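Local atomic coordinates of carboxylic ester hydrolase (Aspergillus niger, PDB entry 7K4O), a protein that hydrolyses ester bonds as a serine esterase of the tannase family, acting on tannins as a tannin acyl hydrolase. Residues 264-272 against 533-544; 305-313 against 324-334. All blocks are in the same frame, centred on the assembly; numbering follows the deposited sequence.

Contact 1: residues 264-272 against 533-544; sequences ARTDLCLLD and VYNQRSIDSWHY. With NAG (2-acetamido-2-deoxy-beta-D-glucopyranose), chain D; NAG (2-acetamido-2-deoxy-beta-D-glucopyranose), chain B.
With CG turned away from its backbone N (chi1 -170°) and a bend at chi3, R537 lays its guanidinium end-on against D272. NH1 reaches OD2 and NH2 reaches OD1 of D272, each at 2.9 Å; both oxygens use their syn lone pairs, and the planes lie 13° apart. L271 CD1 sits over the centre of one face of this guanidinium. R265, folded back at chi2 and chi3, donates in its own plane from NH2 to S538 OG (2.8 Å), while its NE holds D267 OD1 (2.9 Å), which also accepts from L268 N. The other oxygen, D267 OD2, takes a nearly straight bond from W542 NE1 (2.9 Å) and a salt bridge from R520. S538 OG donates to N535 OD1, which also caps helix 536-541 by accepting from S538 N on its opposite face. Helices 266-272 and 536-541 cross almost perpendicularly, 86° between their directions and 8.9 Å at closest approach. Beyond this crossing, Y534 packs one ring face on a NAG and donates from N to O7 of the other NAG (2.9 Å). The charged pairs differ in setting: R537–D272 is exposed, whereas buried D267, gripped by R265, R520, L268 N and W542, is probably stabilised as a carboxylate.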
loop_
_atom_site.group_PDB
_atom_site.type_symbol
_atom_site.label_atom_id
_atom_site.label_comp_id
_atom_site.label_asym_id
_atom_site.label_seq_id
_atom_site.Cartn_x
_atom_site.Cartn_y
_atom_site.Cartn_z
ATOM N N ALA A 264 -15.889 10.426 6.818
ATOM C CA ALA A 264 -16.032 8.985 6.546
ATOM C C ALA A 264 -16.725 8.795 5.215
ATOM O O ALA A 264 -16.792 7.656 4.762
ATOM C CB ALA A 264 -16.822 8.314 7.642
ATOM N N ARG A 265 -17.344 9.843 4.647
ATOM C CA ARG A 265 -18.070 9.701 3.366
ATOM C C ARG A 265 -17.472 10.700 2.374
ATOM O O ARG A 265 -18.138 11.721 2.026
ATOM C CB ARG A 265 -19.581 9.830 3.579
ATOM C CG ARG A 265 -20.142 8.693 4.425
ATOM C CD ARG A 265 -20.193 7.359 3.696
ATOM N NE ARG A 265 -21.122 7.357 2.601
ATOM C CZ ARG A 265 -22.422 7.157 2.683
ATOM N NH1 ARG A 265 -22.987 6.855 3.843
ATOM N NH2 ARG A 265 -23.164 7.219 1.599
ATOM N N THR A 266 -16.298 10.356 1.835
ATOM C CA THR A 266 -15.667 11.158 0.763
ATOM C C THR A 266 -16.454 10.996 -0.530
ATOM O O THR A 266 -16.297 11.882 -1.415
ATOM C CB THR A 266 -14.187 10.819 0.572
ATOM O OG1 THR A 266 -14.147 9.462 0.154
ATOM C CG2 THR A 266 -13.379 11.124 1.801
ATOM N N ASP A 267 -17.282 9.976 -0.663
ATOM C CA ASP A 267 -18.190 9.781 -1.805
ATOM C C ASP A 267 -19.260 10.898 -1.754
ATOM O O ASP A 267 -19.477 11.594 -2.772
ATOM C CB ASP A 267 -18.793 8.382 -1.819
ATOM C CG ASP A 267 -19.121 7.753 -0.475
ATOM O OD1 ASP A 267 -19.399 8.514 0.516
ATOM O OD2 ASP A 267 -19.034 6.501 -0.390
ATOM N N LEU A 268 -19.960 11.042 -0.627
ATOM C CA LEU A 268 -20.981 12.138 -0.507
ATOM C C LEU A 268 -20.264 13.476 -0.699
ATOM O O LEU A 268 -20.868 14.352 -1.336
ATOM C CB LEU A 268 -21.700 12.074 0.842
ATOM C CG LEU A 268 -22.527 10.826 1.048
ATOM C CD1 LEU A 268 -23.077 10.779 2.468
ATOM C CD2 LEU A 268 -23.642 10.702 0.017
ATOM N N CYS A 269 -19.036 13.615 -0.223
ATOM C CA CYS A 269 -18.271 14.863 -0.370
ATOM C C CYS A 269 -18.089 15.165 -1.863
ATOM O O CYS A 269 -18.397 16.290 -2.347
ATOM C CB CYS A 269 -16.959 14.734 0.358
ATOM S SG CYS A 269 -16.092 16.282 0.604
ATOM N N LEU A 270 -17.601 14.183 -2.607
ATOM C CA LEU A 270 -17.326 14.370 -4.052
ATOM C C LEU A 270 -18.628 14.672 -4.788
ATOM O O LEU A 270 -18.611 15.510 -5.717
ATOM C CB LEU A 270 -16.691 13.085 -4.585
ATOM C CG LEU A 270 -16.411 13.072 -6.082
ATOM C CD1 LEU A 270 -15.364 14.137 -6.391
ATOM C CD2 LEU A 270 -15.950 11.665 -6.503
ATOM N N LEU A 271 -19.726 14.050 -4.385
ATOM C CA LEU A 271 -21.024 14.213 -5.067
ATOM C C LEU A 271 -21.643 15.587 -4.714
ATOM O O LEU A 271 -22.288 16.157 -5.603
ATOM C CB LEU A 271 -21.974 13.095 -4.658
ATOM C CG LEU A 271 -21.699 11.711 -5.234
ATOM C CD1 LEU A 271 -22.431 10.693 -4.389
ATOM C CD2 LEU A 271 -22.133 11.583 -6.695
ATOM N N ASP A 272 -21.528 16.057 -3.479
ATOM C CA ASP A 272 -22.453 17.097 -2.966
ATOM C C ASP A 272 -21.757 18.399 -2.584
ATOM O O ASP A 272 -22.501 19.330 -2.308
ATOM C CB ASP A 272 -23.251 16.561 -1.778
ATOM C CG ASP A 272 -24.203 15.458 -2.175
ATOM O OD1 ASP A 272 -24.564 15.382 -3.360
ATOM O OD2 ASP A 272 -24.565 14.650 -1.292
ATOM N N VAL A 533 -24.428 0.891 5.283
ATOM C CA VAL A 533 -25.624 1.055 4.424
ATOM C C VAL A 533 -25.270 0.898 2.957
ATOM O O VAL A 533 -24.164 1.223 2.542
ATOM C CB VAL A 533 -26.330 2.399 4.671
ATOM C CG1 VAL A 533 -26.670 2.560 6.144
ATOM C CG2 VAL A 533 -25.511 3.560 4.159
ATOM N N TYR A 534 -26.248 0.441 2.209
ATOM C CA TYR A 534 -26.192 0.323 0.743
ATOM C C TYR A 534 -26.741 1.609 0.127
ATOM O O TYR A 534 -27.928 1.867 0.291
ATOM C CB TYR A 534 -26.969 -0.881 0.257
ATOM C CG TYR A 534 -26.679 -1.163 -1.188
ATOM C CD1 TYR A 534 -27.418 -0.551 -2.191
ATOM C CD2 TYR A 534 -25.661 -2.027 -1.571
ATOM C CE1 TYR A 534 -27.136 -0.757 -3.536
ATOM C CE2 TYR A 534 -25.373 -2.249 -2.906
ATOM C CZ TYR A 534 -26.088 -1.592 -3.894
ATOM O OH TYR A 534 -25.849 -1.824 -5.213
ATOM N N ASN A 535 -25.928 2.339 -0.606
ATOM C CA ASN A 535 -26.331 3.639 -1.218
ATOM C C ASN A 535 -25.802 3.686 -2.645
ATOM O O ASN A 535 -24.596 3.880 -2.829
ATOM C CB ASN A 535 -25.831 4.789 -0.384
ATOM C CG ASN A 535 -26.346 6.123 -0.874
ATOM O OD1 ASN A 535 -25.661 6.788 -1.612
ATOM N ND2 ASN A 535 -27.560 6.506 -0.481
ATOM N N GLN A 536 -26.658 3.399 -3.605
ATOM C CA GLN A 536 -26.262 3.253 -5.021
ATOM C C GLN A 536 -25.549 4.510 -5.518
ATOM O O GLN A 536 -24.563 4.387 -6.262
ATOM C CB GLN A 536 -27.454 2.918 -5.895
ATOM C CG GLN A 536 -27.041 2.469 -7.287
ATOM C CD GLN A 536 -26.301 1.147 -7.197
ATOM O OE1 GLN A 536 -26.847 0.137 -6.739
ATOM N NE2 GLN A 536 -25.050 1.154 -7.635
ATOM N N ARG A 537 -26.045 5.684 -5.183
ATOM C CA ARG A 537 -25.450 6.945 -5.661
ATOM C C ARG A 537 -23.993 7.026 -5.184
ATOM O O ARG A 537 -23.096 7.430 -5.968
ATOM C CB ARG A 537 -26.307 8.109 -5.142
ATOM C CG ARG A 537 -25.970 9.460 -5.739
ATOM C CD ARG A 537 -27.043 10.488 -5.312
ATOM N NE ARG A 537 -26.826 10.936 -3.949
ATOM C CZ ARG A 537 -26.188 12.062 -3.588
ATOM N NH1 ARG A 537 -26.001 12.318 -2.312
ATOM N NH2 ARG A 537 -25.763 12.953 -4.472
ATOM N N SER A 538 -23.731 6.686 -3.928
ATOM C CA SER A 538 -22.354 6.691 -3.381
ATOM C C SER A 538 -21.524 5.623 -4.109
ATOM O O SER A 538 -20.391 5.937 -4.463
ATOM C CB SER A 538 -22.376 6.460 -1.893
ATOM O OG SER A 538 -22.933 7.576 -1.216
ATOM N N ILE A 539 -22.061 4.411 -4.253
ATOM C CA ILE A 539 -21.286 3.305 -4.880
ATOM C C ILE A 539 -20.876 3.774 -6.272
ATOM O O ILE A 539 -19.717 3.583 -6.652
ATOM C CB ILE A 539 -22.101 2.017 -4.895
ATOM C CG1 ILE A 539 -22.256 1.498 -3.463
ATOM C CG2 ILE A 539 -21.529 0.986 -5.845
ATOM C CD1 ILE A 539 -23.339 0.484 -3.330
ATOM N N ASP A 540 -21.804 4.395 -7.004
ATOM C CA ASP A 540 -21.535 4.807 -8.410
ATOM C C ASP A 540 -20.429 5.848 -8.438
ATOM O O ASP A 540 -19.703 5.893 -9.451
ATOM C CB ASP A 540 -22.787 5.342 -9.097
ATOM C CG ASP A 540 -23.861 4.320 -9.376
ATOM O OD1 ASP A 540 -23.632 3.093 -9.206
ATOM O OD2 ASP A 540 -24.997 4.770 -9.687
ATOM N N SER A 541 -20.274 6.681 -7.410
ATOM C CA SER A 541 -19.251 7.756 -7.380
ATOM C C SER A 541 -17.832 7.167 -7.349
ATOM O O SER A 541 -16.903 7.895 -7.655
ATOM C CB SER A 541 -19.413 8.713 -6.270
ATOM O OG SER A 541 -19.061 8.161 -4.999
ATOM N N TRP A 542 -17.700 5.893 -6.953
ATOM C CA TRP A 542 -16.375 5.233 -6.831
ATOM C C TRP A 542 -16.019 4.502 -8.121
ATOM O O TRP A 542 -14.954 3.823 -8.127
ATOM C CB TRP A 542 -16.379 4.212 -5.679
ATOM C CG TRP A 542 -16.409 4.777 -4.303
ATOM C CD1 TRP A 542 -17.507 4.930 -3.506
ATOM C CD2 TRP A 542 -15.284 5.186 -3.512
ATOM N NE1 TRP A 542 -17.149 5.470 -2.312
ATOM C CE2 TRP A 542 -15.783 5.610 -2.262
ATOM C CE3 TRP A 542 -13.922 5.302 -3.766
ATOM C CZ2 TRP A 542 -14.952 6.117 -1.275
ATOM C CZ3 TRP A 542 -13.092 5.785 -2.786
ATOM C CH2 TRP A 542 -13.599 6.187 -1.545
ATOM N N HIS A 543 -16.900 4.503 -9.106
ATOM C CA HIS A 543 -16.714 3.703 -10.335
ATOM C C HIS A 543 -16.411 4.657 -11.479
ATOM O O HIS A 543 -17.172 5.629 -11.658
ATOM C CB HIS A 543 -17.927 2.873 -10.652
ATOM C CG HIS A 543 -18.193 1.784 -9.660
ATOM N ND1 HIS A 543 -19.426 1.159 -9.581
ATOM C CD2 HIS A 543 -17.390 1.181 -8.748
ATOM C CE1 HIS A 543 -19.369 0.213 -8.649
ATOM N NE2 HIS A 543 -18.134 0.209 -8.112
ATOM N N TYR A 544 -15.385 4.357 -12.252
ATOM C CA TYR A 544 -14.917 5.252 -13.333
ATOM C C TYR A 544 -14.857 4.507 -14.657
ATOM O O TYR A 544 -14.426 3.376 -14.759
ATOM C CB TYR A 544 -13.597 5.910 -12.975
ATOM C CG TYR A 544 -13.731 6.815 -11.785
ATOM C CD1 TYR A 544 -14.155 8.115 -11.943
ATOM C CD2 TYR A 544 -13.530 6.345 -10.489
ATOM C CE1 TYR A 544 -14.320 8.964 -10.863
ATOM C CE2 TYR A 544 -13.690 7.179 -9.392
ATOM C CZ TYR A 544 -14.114 8.492 -9.581
ATOM O OH TYR A 544 -14.276 9.321 -8.516
HETATM C C1 NAG D . -31.151 -2.731 0.934
HETATM C C2 NAG D . -30.947 -1.888 2.164
HETATM C C3 NAG D . -32.243 -1.790 2.969
HETATM C C4 NAG D . -33.402 -1.410 2.067
HETATM C C5 NAG D . -33.491 -2.373 0.887
HETATM C C6 NAG D . -34.647 -2.040 -0.049
HETATM C C7 NAG D . -28.924 -1.731 3.498
HETATM C C8 NAG D . -27.931 -2.476 4.329
HETATM N N2 NAG D . -29.942 -2.470 3.035
HETATM O O3 NAG D . -32.087 -0.798 3.984
HETATM O O4 NAG D . -34.597 -1.490 2.836
HETATM O O5 NAG D . -32.250 -2.228 0.175
HETATM O O6 NAG D . -34.321 -0.780 -0.663
HETATM O O7 NAG D . -28.760 -0.539 3.239
HETATM C C1 NAG B . -28.457 -5.019 -2.958
HETATM C C2 NAG B . -29.859 -4.513 -3.156
HETATM C C3 NAG B . -30.111 -3.382 -2.181
HETATM C C4 NAG B . -29.945 -3.909 -0.795
HETATM C C5 NAG B . -28.505 -4.453 -0.639
HETATM C C6 NAG B . -28.258 -5.021 0.734
HETATM C C7 NAG B . -30.818 -4.639 -5.365
HETATM C C8 NAG B . -30.849 -4.180 -6.781
HETATM N N2 NAG B . -29.964 -4.082 -4.526
HETATM O O3 NAG B . -31.408 -2.840 -2.389
HETATM O O4 NAG B . -29.973 -2.780 0.042
HETATM O O5 NAG B . -28.288 -5.444 -1.616
HETATM O O6 NAG B . -26.854 -5.177 0.972
HETATM O O7 NAG B . -31.568 -5.483 -4.976
#

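Contact 2: residues 305-313 against 324-334; sequences VAKTIINGL and SYQPTAAFDDA
This is a buried, mainly apolar contact in which the end of helix 300-310 packs on the loop that leads toward strand 337-339. The F331 ring, at an inverse gamma turn, is its centre: I309 CD1 meets the ring edge at CD2 (4.0 Å), while A306 CB and I310 CD1 approach CZ obliquely, at 3.8 and 3.9 Å. With CG1 of I309 anti to the carbonyl carbon (chi1 -69°) and chi2 extended, CD1 reaches the F331 edge and A334 CB (3.8 Å). At the helix end the chain turns at G312 with positive phi, and S324 closes in, its CB 3.1 Å from I309 O. Two waters share the carbonyl oxygen of I310: one donates to it and accepts from S324 N (2.9 Å), the other donates both to it and to Y325 O (2.8 Å). They thus bridge the helix end to the loop backbone. Within the loop, Y325 OH donates to D333 OD2 (2.6 Å), tying its start to its end, and D333 OD1 hydrogen-bonds H222, which lines the 3,4,5-trihydroxybenzoic acid pocket. Helix 238-252 packs on A306, F331 and A334, helix 224-232 touches I309 and A334, and helix 376-390 lies against L313.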
loop_
_atom_site.group_PDB
_atom_site.type_symbol
_atom_site.label_atom_id
_atom_site.label_comp_id
_atom_site.label_asym_id
_atom_site.label_seq_id
_atom_site.Cartn_x
_atom_site.Cartn_y
_atom_site.Cartn_z
ATOM N N VAL A 305 -7.487 24.970 -10.394
ATOM C CA VAL A 305 -6.412 23.952 -10.308
ATOM C C VAL A 305 -6.937 22.803 -9.433
ATOM O O VAL A 305 -6.839 21.627 -9.868
ATOM C CB VAL A 305 -5.104 24.527 -9.775
ATOM C CG1 VAL A 305 -4.151 23.423 -9.329
ATOM C CG2 VAL A 305 -4.452 25.406 -10.842
ATOM N N ALA A 306 -7.523 23.112 -8.282
ATOM C CA ALA A 306 -7.913 22.063 -7.317
ATOM C C ALA A 306 -8.990 21.216 -7.964
ATOM O O ALA A 306 -8.955 19.978 -7.824
ATOM C CB ALA A 306 -8.369 22.626 -5.995
ATOM N N LYS A 307 -9.977 21.835 -8.605
ATOM C CA LYS A 307 -11.091 21.075 -9.179
ATOM C C LYS A 307 -10.539 20.183 -10.287
ATOM O O LYS A 307 -11.105 19.097 -10.516
ATOM C CB LYS A 307 -12.176 21.968 -9.776
ATOM C CG LYS A 307 -13.129 22.572 -8.769
ATOM C CD LYS A 307 -14.323 23.162 -9.472
ATOM C CE LYS A 307 -15.295 23.730 -8.469
ATOM N NZ LYS A 307 -16.536 24.158 -9.141
ATOM N N THR A 308 -9.579 20.684 -11.038
ATOM C CA THR A 308 -9.027 19.943 -12.198
ATOM C C THR A 308 -8.271 18.700 -11.667
ATOM O O THR A 308 -8.415 17.636 -12.271
ATOM C CB THR A 308 -8.178 20.866 -13.083
ATOM O OG1 THR A 308 -9.047 21.936 -13.509
ATOM C CG2 THR A 308 -7.648 20.125 -14.282
ATOM N N ILE A 309 -7.495 18.865 -10.609
ATOM C CA ILE A 309 -6.732 17.753 -9.958
ATOM C C ILE A 309 -7.747 16.728 -9.477
ATOM O O ILE A 309 -7.661 15.537 -9.836
ATOM C CB ILE A 309 -5.838 18.262 -8.840
ATOM C CG1 ILE A 309 -4.690 19.090 -9.403
ATOM C CG2 ILE A 309 -5.321 17.088 -8.000
ATOM C CD1 ILE A 309 -3.899 19.860 -8.378
ATOM N N ILE A 310 -8.720 17.170 -8.694
ATOM C CA ILE A 310 -9.738 16.228 -8.149
ATOM C C ILE A 310 -10.449 15.481 -9.267
ATOM O O ILE A 310 -10.782 14.302 -9.081
ATOM C CB ILE A 310 -10.672 16.959 -7.171
ATOM C CG1 ILE A 310 -9.849 17.313 -5.938
ATOM C CG2 ILE A 310 -11.913 16.150 -6.828
ATOM C CD1 ILE A 310 -10.527 18.230 -4.969
ATOM N N ASN A 311 -10.710 16.117 -10.411
ATOM C CA ASN A 311 -11.474 15.497 -11.512
ATOM C C ASN A 311 -10.673 14.387 -12.236
ATOM O O ASN A 311 -11.290 13.669 -12.983
ATOM C CB ASN A 311 -11.859 16.563 -12.546
ATOM C CG ASN A 311 -12.935 16.103 -13.492
ATOM O OD1 ASN A 311 -14.014 15.673 -13.076
ATOM N ND2 ASN A 311 -12.657 16.191 -14.780
ATOM N N GLY A 312 -9.372 14.321 -12.027
ATOM C CA GLY A 312 -8.530 13.234 -12.584
ATOM C C GLY A 312 -8.094 13.518 -14.020
ATOM O O GLY A 312 -8.733 14.318 -14.733
ATOM N N LEU A 313 -7.065 12.819 -14.456
ATOM C CA LEU A 313 -6.490 13.001 -15.814
ATOM C C LEU A 313 -7.530 12.697 -16.877
ATOM O O LEU A 313 -8.086 11.579 -16.943
ATOM C CB LEU A 313 -5.257 12.124 -15.970
ATOM C CG LEU A 313 -4.667 12.106 -17.372
ATOM C CD1 LEU A 313 -4.132 13.470 -17.752
ATOM C CD2 LEU A 313 -3.554 11.085 -17.434
ATOM N N SER A 324 -8.176 10.526 -9.508
ATOM C CA SER A 324 -7.242 11.137 -8.566
ATOM C C SER A 324 -7.710 10.859 -7.134
ATOM O O SER A 324 -8.693 10.107 -6.931
ATOM C CB SER A 324 -7.105 12.628 -8.849
ATOM O OG SER A 324 -6.020 13.177 -8.144
ATOM N N TYR A 325 -6.974 11.431 -6.210
ATOM C CA TYR A 325 -7.217 11.305 -4.754
ATOM C C TYR A 325 -8.598 11.849 -4.426
ATOM O O TYR A 325 -9.136 12.755 -5.123
ATOM C CB TYR A 325 -6.135 12.028 -3.974
ATOM C CG TYR A 325 -4.760 11.755 -4.499
ATOM C CD1 TYR A 325 -4.124 10.538 -4.271
ATOM C CD2 TYR A 325 -4.093 12.669 -5.282
ATOM C CE1 TYR A 325 -2.877 10.261 -4.792
ATOM C CE2 TYR A 325 -2.851 12.395 -5.823
ATOM C CZ TYR A 325 -2.219 11.193 -5.561
ATOM O OH TYR A 325 -0.964 10.976 -6.061
ATOM N N GLN A 326 -9.188 11.291 -3.384
ATOM C CA GLN A 326 -10.518 11.727 -2.904
ATOM C C GLN A 326 -10.444 13.165 -2.385
ATOM O O GLN A 326 -9.412 13.636 -1.928
ATOM C CB GLN A 326 -10.995 10.832 -1.766
ATOM C CG GLN A 326 -11.397 9.425 -2.199
ATOM C CD GLN A 326 -12.492 9.395 -3.223
ATOM O OE1 GLN A 326 -12.252 9.275 -4.435
ATOM N NE2 GLN A 326 -13.740 9.501 -2.759
ATOM N N PRO A 327 -11.580 13.889 -2.404
ATOM C CA PRO A 327 -11.672 15.109 -1.581
ATOM C C PRO A 327 -11.274 14.796 -0.126
ATOM O O PRO A 327 -11.546 13.685 0.334
ATOM C CB PRO A 327 -13.158 15.487 -1.695
ATOM C CG PRO A 327 -13.607 14.872 -2.987
ATOM C CD PRO A 327 -12.818 13.565 -3.122
ATOM N N THR A 328 -10.573 15.723 0.524
ATOM C CA THR A 328 -9.999 15.724 1.907
ATOM C C THR A 328 -8.572 15.191 1.892
ATOM O O THR A 328 -7.871 15.433 2.849
ATOM C CB THR A 328 -10.838 15.013 2.977
ATOM O OG1 THR A 328 -10.872 13.600 2.822
ATOM C CG2 THR A 328 -12.290 15.403 2.958
ATOM N N ALA A 329 -8.112 14.548 0.808
ATOM C CA ALA A 329 -6.682 14.187 0.706
ATOM C C ALA A 329 -5.842 15.446 0.498
ATOM O O ALA A 329 -6.264 16.321 -0.311
ATOM C CB ALA A 329 -6.452 13.170 -0.408
ATOM N N ALA A 330 -4.700 15.526 1.162
ATOM C CA ALA A 330 -3.747 16.634 1.001
ATOM C C ALA A 330 -3.297 16.737 -0.460
ATOM O O ALA A 330 -3.206 15.723 -1.171
ATOM C CB ALA A 330 -2.589 16.476 1.911
ATOM N N PHE A 331 -3.002 17.957 -0.912
ATOM C CA PHE A 331 -2.503 18.204 -2.283
ATOM C C PHE A 331 -0.984 18.060 -2.323
ATOM O O PHE A 331 -0.256 19.022 -2.699
ATOM C CB PHE A 331 -2.973 19.594 -2.747
ATOM C CG PHE A 331 -4.413 19.663 -3.135
ATOM C CD1 PHE A 331 -5.397 19.926 -2.194
ATOM C CD2 PHE A 331 -4.799 19.497 -4.447
ATOM C CE1 PHE A 331 -6.729 19.969 -2.553
ATOM C CE2 PHE A 331 -6.135 19.544 -4.801
ATOM C CZ PHE A 331 -7.097 19.782 -3.861
ATOM N N ASP A 332 -0.454 16.860 -2.034
ATOM C CA ASP A 332 1.007 16.639 -1.989
ATOM C C ASP A 332 1.606 16.698 -3.393
ATOM O O ASP A 332 2.654 17.307 -3.537
ATOM C CB ASP A 332 1.376 15.303 -1.326
ATOM C CG ASP A 332 1.346 15.339 0.194
ATOM O OD1 ASP A 332 0.333 15.796 0.743
ATOM O OD2 ASP A 332 2.334 14.884 0.823
ATOM N N ASP A 333 0.969 16.046 -4.367
ATOM C CA ASP A 333 1.473 16.012 -5.756
ATOM C C ASP A 333 1.577 17.466 -6.252
ATOM O O ASP A 333 2.514 17.764 -7.029
ATOM C CB ASP A 333 0.565 15.225 -6.681
ATOM C CG ASP A 333 0.794 13.697 -6.595
ATOM O OD1 ASP A 333 1.721 13.257 -5.845
ATOM O OD2 ASP A 333 0.056 13.018 -7.317
ATOM N N ALA A 334 0.646 18.303 -5.809
ATOM C CA ALA A 334 0.548 19.706 -6.309
ATOM C C ALA A 334 1.594 20.616 -5.670
ATOM O O ALA A 334 1.673 21.820 -6.096
ATOM C CB ALA A 334 -0.845 20.259 -6.077
HETATM O O HOH W 1 -10.696 11.736 -10.350
HETATM O O HOH W 2 -11.372 12.749 -6.763
#

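Contact 1 joins two helices far apart in sequence and lies partly at the surface, near a glycan; contact 2 is more deeply buried and closes a short span between helix 300-310 and its following loop. Charge and directed side-chain bonds dominate the first, whereas the second relies on aliphatic groups around an aromatic ring, with water joining backbone atoms. No segment is common to both, yet they meet: T266 OG1 lies 2.9 Å from Q326 NE2, a probable hydrogen bond, and W542 CH2 packs on the same amide nitrogen. The loop 324-334 therefore borders helix 266-272 at T266 as well as helix 300-310.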